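Local coordinates for chitin elicitor-binding protein (Oryza sativa subsp. japonica, PDB 5JCD) that binds chitin oligosaccharides from fungal cell walls through its lysin-motif ectodomain and takes part in passing on the signal that triggers plant defence, at residues N35-P40 against K65-C70. Sequence-based numbering, arbitrary orientation.
Sequences NTTTLP and KIPFRC
Thr36 bears directly on the backbone of the 65-70 strand, with CB and CG2 against Phe68 CB and OG1 bonded to Pro67 O. Its CB lies 3.4 Å from Phe68 CB, the two side chains running side by side in the same direction. From CB, the OG1 branch donates a hydrogen bond of 2.9 Å to Pro67 O. The approach to this carbonyl is moderately bent, with a C=O...OG1 angle of 152° and the donor 16° from the carbonyl plane. A chi1 of 58° brings OG1 to Pro67 O and leaves CG2 anti to the carbonyl carbon, beside the backbone N and 3.9 Å from Phe68 CB. Ile66 CG2 lies in van der Waals contact with Thr36 OG1, at 3.9 Å. Thr37 packs on the same carbonyl with CB 3.6 Å from Pro67 O, and its CG2 and OG1 meet the proline ring at CD and CG. A water molecule adds a polar bridge, donating to Thr36 O and accepting from Arg69 N, while the guanidinium group of Arg69 forms a salt bridge with Asp80. The contact thus ties the turn between helices 27-34 and 39-45 to strand 63-72, which pairs antiparallel with strand 12-20. Ile66 packs on Phe34 and Leu42, and Pro67 on Leu42 and Ala45, so side chains from both helices lie against the strand, an arrangement consistent with the strand-helix-helix-strand topology of LysM domains.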
loop_
_atom_site.group_PDB
_atom_site.type_symbol
_atom_site.label_atom_id
_atom_site.label_comp_id
_atom_site.label_asym_id
_atom_site.label_seq_id
_atom_site.Cartn_x
_atom_site.Cartn_y
_atom_site.Cartn_z
ATOM N N ASN A 35 -5.121 -10.711 -3.892
ATOM C CA ASN A 35 -5.749 -11.749 -3.074
ATOM C C ASN A 35 -5.840 -11.334 -1.601
ATOM O O ASN A 35 -5.667 -12.147 -0.699
ATOM C CB ASN A 35 -5.020 -13.090 -3.229
ATOM C CG ASN A 35 -5.904 -14.274 -2.874
ATOM O OD1 ASN A 35 -7.129 -14.206 -3.019
ATOM N ND2 ASN A 35 -5.288 -15.374 -2.432
ATOM N N THR A 36 -6.107 -10.057 -1.372
ATOM C CA THR A 36 -6.134 -9.512 -0.021
ATOM C C THR A 36 -7.539 -9.141 0.405
ATOM O O THR A 36 -7.797 -8.816 1.561
ATOM C CB THR A 36 -5.297 -8.237 0.053
ATOM O OG1 THR A 36 -5.796 -7.279 -0.896
ATOM C CG2 THR A 36 -3.850 -8.548 -0.240
ATOM N N THR A 37 -8.447 -9.217 -0.549
ATOM C CA THR A 37 -9.807 -8.763 -0.369
ATOM C C THR A 37 -10.635 -9.498 -1.412
ATOM O O THR A 37 -10.086 -10.066 -2.347
ATOM C CB THR A 37 -9.920 -7.221 -0.561
ATOM O OG1 THR A 37 -11.280 -6.811 -0.423
ATOM C CG2 THR A 37 -9.442 -6.794 -1.937
ATOM N N THR A 38 -11.946 -9.498 -1.250
ATOM C CA THR A 38 -12.823 -10.098 -2.235
ATOM C C THR A 38 -13.159 -9.061 -3.291
ATOM O O THR A 38 -12.973 -7.858 -3.080
ATOM C CB THR A 38 -14.162 -10.596 -1.603
ATOM O OG1 THR A 38 -14.962 -9.473 -1.202
ATOM C CG2 THR A 38 -13.911 -11.516 -0.400
ATOM N N LEU A 39 -13.671 -9.534 -4.423
ATOM C CA LEU A 39 -14.139 -8.644 -5.476
ATOM C C LEU A 39 -15.150 -7.589 -5.021
ATOM O O LEU A 39 -14.950 -6.416 -5.307
ATOM C CB LEU A 39 -14.691 -9.432 -6.664
ATOM C CG LEU A 39 -15.401 -8.587 -7.727
ATOM C CD1 LEU A 39 -14.441 -7.631 -8.424
ATOM C CD2 LEU A 39 -16.103 -9.481 -8.741
ATOM N N PRO A 40 -16.230 -7.985 -4.311
ATOM C CA PRO A 40 -17.176 -6.915 -3.951
ATOM C C PRO A 40 -16.587 -5.849 -3.017
ATOM O O PRO A 40 -16.966 -4.682 -3.094
ATOM C CB PRO A 40 -18.330 -7.652 -3.251
ATOM C CG PRO A 40 -17.988 -9.062 -3.234
ATOM C CD PRO A 40 -16.739 -9.328 -3.976
ATOM N N LYS A 65 -8.016 1.836 -5.276
ATOM C CA LYS A 65 -7.873 1.629 -3.860
ATOM C C LYS A 65 -7.918 0.142 -3.564
ATOM O O LYS A 65 -8.900 -0.517 -3.850
ATOM C CB LYS A 65 -9.011 2.327 -3.155
ATOM C CG LYS A 65 -8.738 2.707 -1.708
ATOM C CD LYS A 65 -9.866 3.628 -1.228
ATOM C CE LYS A 65 -9.599 4.264 0.114
ATOM N NZ LYS A 65 -9.471 3.275 1.199
ATOM N N ILE A 66 -6.877 -0.381 -2.949
ATOM C CA ILE A 66 -6.850 -1.802 -2.648
ATOM C C ILE A 66 -6.760 -2.020 -1.142
ATOM O O ILE A 66 -5.768 -1.670 -0.535
ATOM C CB ILE A 66 -5.709 -2.525 -3.404
ATOM C CG1 ILE A 66 -5.886 -2.292 -4.915
ATOM C CG2 ILE A 66 -5.676 -4.016 -3.041
ATOM C CD1 ILE A 66 -4.902 -2.985 -5.778
ATOM N N PRO A 67 -7.844 -2.543 -0.538
ATOM C CA PRO A 67 -7.954 -2.855 0.896
ATOM C C PRO A 67 -7.290 -4.166 1.252
ATOM O O PRO A 67 -7.203 -5.057 0.408
ATOM C CB PRO A 67 -9.474 -2.951 1.142
ATOM C CG PRO A 67 -10.118 -3.013 -0.183
ATOM C CD PRO A 67 -9.072 -2.879 -1.274
ATOM N N PHE A 68 -6.778 -4.267 2.470
ATOM C CA PHE A 68 -6.197 -5.520 2.903
ATOM C C PHE A 68 -6.137 -5.595 4.414
ATOM O O PHE A 68 -6.341 -4.605 5.098
ATOM C CB PHE A 68 -4.792 -5.713 2.299
ATOM C CG PHE A 68 -3.826 -4.605 2.622
ATOM C CD1 PHE A 68 -3.048 -4.655 3.770
ATOM C CD2 PHE A 68 -3.694 -3.510 1.770
ATOM C CE1 PHE A 68 -2.169 -3.632 4.062
ATOM C CE2 PHE A 68 -2.827 -2.495 2.059
ATOM C CZ PHE A 68 -2.058 -2.544 3.199
ATOM N N ARG A 69 -5.832 -6.779 4.927
ATOM C CA ARG A 69 -5.659 -6.954 6.346
ATOM C C ARG A 69 -4.267 -6.564 6.772
ATOM O O ARG A 69 -3.290 -7.068 6.260
ATOM C CB ARG A 69 -5.962 -8.394 6.752
ATOM C CG ARG A 69 -6.575 -8.505 8.149
ATOM C CD ARG A 69 -5.976 -9.665 8.925
ATOM N NE ARG A 69 -6.076 -10.905 8.160
ATOM C CZ ARG A 69 -5.527 -12.056 8.524
ATOM N NH1 ARG A 69 -4.836 -12.123 9.651
ATOM N NH2 ARG A 69 -5.671 -13.138 7.770
ATOM N N CYS A 70 -4.193 -5.612 7.689
ATOM C CA CYS A 70 -2.928 -5.206 8.252
ATOM C C CYS A 70 -2.644 -5.939 9.560
ATOM O O CYS A 70 -3.527 -6.136 10.387
ATOM C CB CYS A 70 -2.950 -3.701 8.514
ATOM S SG CYS A 70 -1.418 -3.064 9.212
HETATM O O HOH W 1 -6.085 -8.956 3.433
#